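Local coordinates for protein ESSB (Geobacillus thermodenitrificans, PDB 4ANO) that is an integral membrane component of the type VII secretion system, represented here by its cytoplasmic fragment, and probably helps build the secretion apparatus, at residues L15-I20 and V27-A32. Sequence-based numbering, arbitrary orientation.
Sequences LDAVMI and VIFQRA
The methyl group of A17 sits over one face of the F29 ring, its CB 3.9 Å from the ring centroid in a CH-pi contact displaced toward the rim. The same CB also meets V27 CG2 at 3.5 Å, a branch placed anti to the backbone N of V27 (chi1 57° for its sister CG1). L15 crosses the ring obliquely, with CB 3.9 Å from F29 CE2, while its CD2 reaches V27 CG2. With CG of F29 anti to its own carbonyl carbon (chi1 -63°), the ring comes back toward L15 and A17 although its CB does not point at them. An alanine in place of F29 would probably leave the A17 methyl and the L15 side chain without their aromatic partner and open a gap beside them. I20 and I28 meet separately near the surface, where in one of the two conformers of I28 its CG1 lies 3.6 Å from I20 CG1.

Two backbone bonds between V18 and I28 hold the strands together next to this cluster, illustrating how a hairpin pairs its strands in register: V18 N to I28 O, with the donor in the carbonyl plane and an N-H...O angle of 163°, and I28 N to V18 O at 2.9 Å. Beyond this antiparallel hydrogen-bonded pair, a water bridges D16 O and Q30 N where the chains part. D16, with positive phi, closes helix 10-15 in a Schellman motif, and its carboxylate pairs with K33.

After the turn at D16 and A17, the chain enters strand 18-22, which borders a four-stranded antiparallel sheet within this chain; strand 25-30 lies inside it, bonded onward to strand 62-68, while L134 and P135 pack against F29.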
loop_
_atom_site.group_PDB
_atom_site.type_symbol
_atom_site.label_atom_id
_atom_site.label_comp_id
_atom_site.label_asym_id
_atom_site.label_seq_id
_atom_site.Cartn_x
_atom_site.Cartn_y
_atom_site.Cartn_z
ATOM N N LEU A 15 12.854 -3.492 -1.640
ATOM C CA LEU A 15 13.060 -4.946 -1.325
ATOM C C LEU A 15 14.449 -5.405 -1.751
ATOM O O LEU A 15 14.848 -6.503 -1.300
ATOM C CB LEU A 15 12.000 -5.766 -2.086
ATOM C CG LEU A 15 10.648 -6.059 -1.463
ATOM C CD1 LEU A 15 10.100 -5.070 -0.594
ATOM C CD2 LEU A 15 9.664 -6.412 -2.584
ATOM N N ASP A 16 15.144 -4.619 -2.583
ATOM C CA ASP A 16 16.303 -5.075 -3.377
ATOM C C ASP A 16 15.958 -6.392 -4.086
ATOM O O ASP A 16 16.658 -7.404 -3.939
ATOM C CB ASP A 16 17.550 -5.216 -2.501
ATOM C CG ASP A 16 18.843 -5.337 -3.381
ATOM O OD1 ASP A 16 18.799 -5.060 -4.597
ATOM O OD2 ASP A 16 19.872 -5.747 -2.861
ATOM N N ALA A 17 14.822 -6.424 -4.788
ATOM C CA ALA A 17 14.339 -7.677 -5.397
ATOM C C ALA A 17 13.871 -7.354 -6.779
ATOM O O ALA A 17 13.708 -6.190 -7.119
ATOM C CB ALA A 17 13.153 -8.334 -4.599
ATOM N N VAL A 18 13.542 -8.391 -7.544
ATOM C CA VAL A 18 13.142 -8.225 -8.909
ATOM C C VAL A 18 11.692 -8.726 -9.036
ATOM O O VAL A 18 11.378 -9.857 -8.603
ATOM C CB VAL A 18 14.092 -9.082 -9.802
ATOM C CG1 VAL A 18 13.597 -9.252 -11.215
ATOM C CG2 VAL A 18 15.498 -8.495 -9.794
HETATM N N MSE A 19 10.813 -7.862 -9.554
HETATM C CA MSE A 19 9.508 -8.300 -10.070
HETATM C C MSE A 19 9.768 -8.882 -11.454
HETATM O O MSE A 19 9.986 -8.092 -12.398
HETATM C CB MSE A 19 8.585 -7.102 -10.292
HETATM C CG MSE A 19 7.067 -7.398 -10.500
HETATM SE SE MSE A 19 6.225 -8.026 -8.838
HETATM C CE MSE A 19 6.273 -6.430 -7.722
ATOM N N ILE A 20 9.746 -10.223 -11.572
ATOM C CA ILE A 20 9.952 -10.880 -12.872
ATOM C C ILE A 20 8.690 -11.136 -13.647
ATOM O O ILE A 20 8.731 -11.557 -14.822
ATOM C CB ILE A 20 10.717 -12.249 -12.768
ATOM C CG1 ILE A 20 10.047 -13.193 -11.794
ATOM C CG2 ILE A 20 12.189 -12.056 -12.400
ATOM C CD1 ILE A 20 10.082 -14.607 -12.237
ATOM N N VAL A 27 8.020 -12.285 -7.053
ATOM C CA VAL A 27 9.138 -11.474 -6.598
ATOM C C VAL A 27 10.284 -12.459 -6.319
ATOM O O VAL A 27 10.060 -13.504 -5.696
ATOM C CB VAL A 27 8.746 -10.573 -5.375
ATOM C CG1 VAL A 27 8.231 -11.359 -4.226
ATOM C CG2 VAL A 27 9.914 -9.723 -4.894
ATOM N N ILE A 28 11.492 -12.044 -6.688
ATOM C CA ILE A 28 12.692 -12.889 -6.583
ATOM C C ILE A 28 13.733 -12.150 -5.715
ATOM O O ILE A 28 14.105 -10.986 -5.992
ATOM C CB ILE A 28 13.282 -13.205 -8.005
ATOM C CG1 ILE A 28 12.245 -13.860 -8.966
ATOM C CG2 ILE A 28 14.589 -14.042 -7.892
ATOM C CD1 ILE A 28 11.583 -15.026 -8.387
ATOM N N PHE A 29 14.131 -12.782 -4.603
ATOM C CA PHE A 29 15.175 -12.180 -3.770
ATOM C C PHE A 29 16.425 -13.128 -3.845
ATOM O O PHE A 29 16.264 -14.324 -3.956
ATOM C CB PHE A 29 14.778 -12.211 -2.284
ATOM C CG PHE A 29 13.546 -11.423 -1.939
ATOM C CD1 PHE A 29 12.305 -11.939 -2.148
ATOM C CD2 PHE A 29 13.724 -10.160 -1.331
ATOM C CE1 PHE A 29 11.110 -11.160 -1.829
ATOM C CE2 PHE A 29 12.595 -9.402 -0.966
ATOM C CZ PHE A 29 11.313 -9.887 -1.256
ATOM N N GLN A 30 17.599 -12.546 -3.635
ATOM C CA GLN A 30 18.844 -13.305 -3.437
ATOM C C GLN A 30 19.011 -13.686 -1.994
ATOM O O GLN A 30 19.048 -12.842 -1.152
ATOM C CB GLN A 30 20.013 -12.427 -3.913
ATOM C CG GLN A 30 19.990 -12.056 -5.347
ATOM C CD GLN A 30 19.763 -13.242 -6.264
ATOM O OE1 GLN A 30 20.583 -14.172 -6.348
ATOM N NE2 GLN A 30 18.642 -13.241 -6.946
ATOM N N ARG A 31 19.124 -14.987 -1.713
ATOM C CA ARG A 31 19.173 -15.496 -0.375
ATOM C C ARG A 31 20.369 -14.910 0.404
ATOM O O ARG A 31 20.302 -14.634 1.603
ATOM C CB ARG A 31 19.257 -17.022 -0.446
ATOM C CG ARG A 31 18.529 -17.685 0.581
ATOM C CD ARG A 31 18.703 -19.242 0.456
ATOM N NE ARG A 31 18.843 -19.814 1.778
ATOM C CZ ARG A 31 18.674 -21.109 2.045
ATOM N NH1 ARG A 31 18.323 -21.914 1.071
ATOM N NH2 ARG A 31 18.753 -21.553 3.304
ATOM N N ALA A 32 21.458 -14.665 -0.305
ATOM C CA ALA A 32 22.655 -14.184 0.293
ATOM C C ALA A 32 22.461 -12.814 0.941
ATOM O O ALA A 32 23.189 -12.429 1.874
ATOM C CB ALA A 32 23.832 -14.184 -0.756
HETATM O O HOH W 1 17.384 -9.842 -2.917
#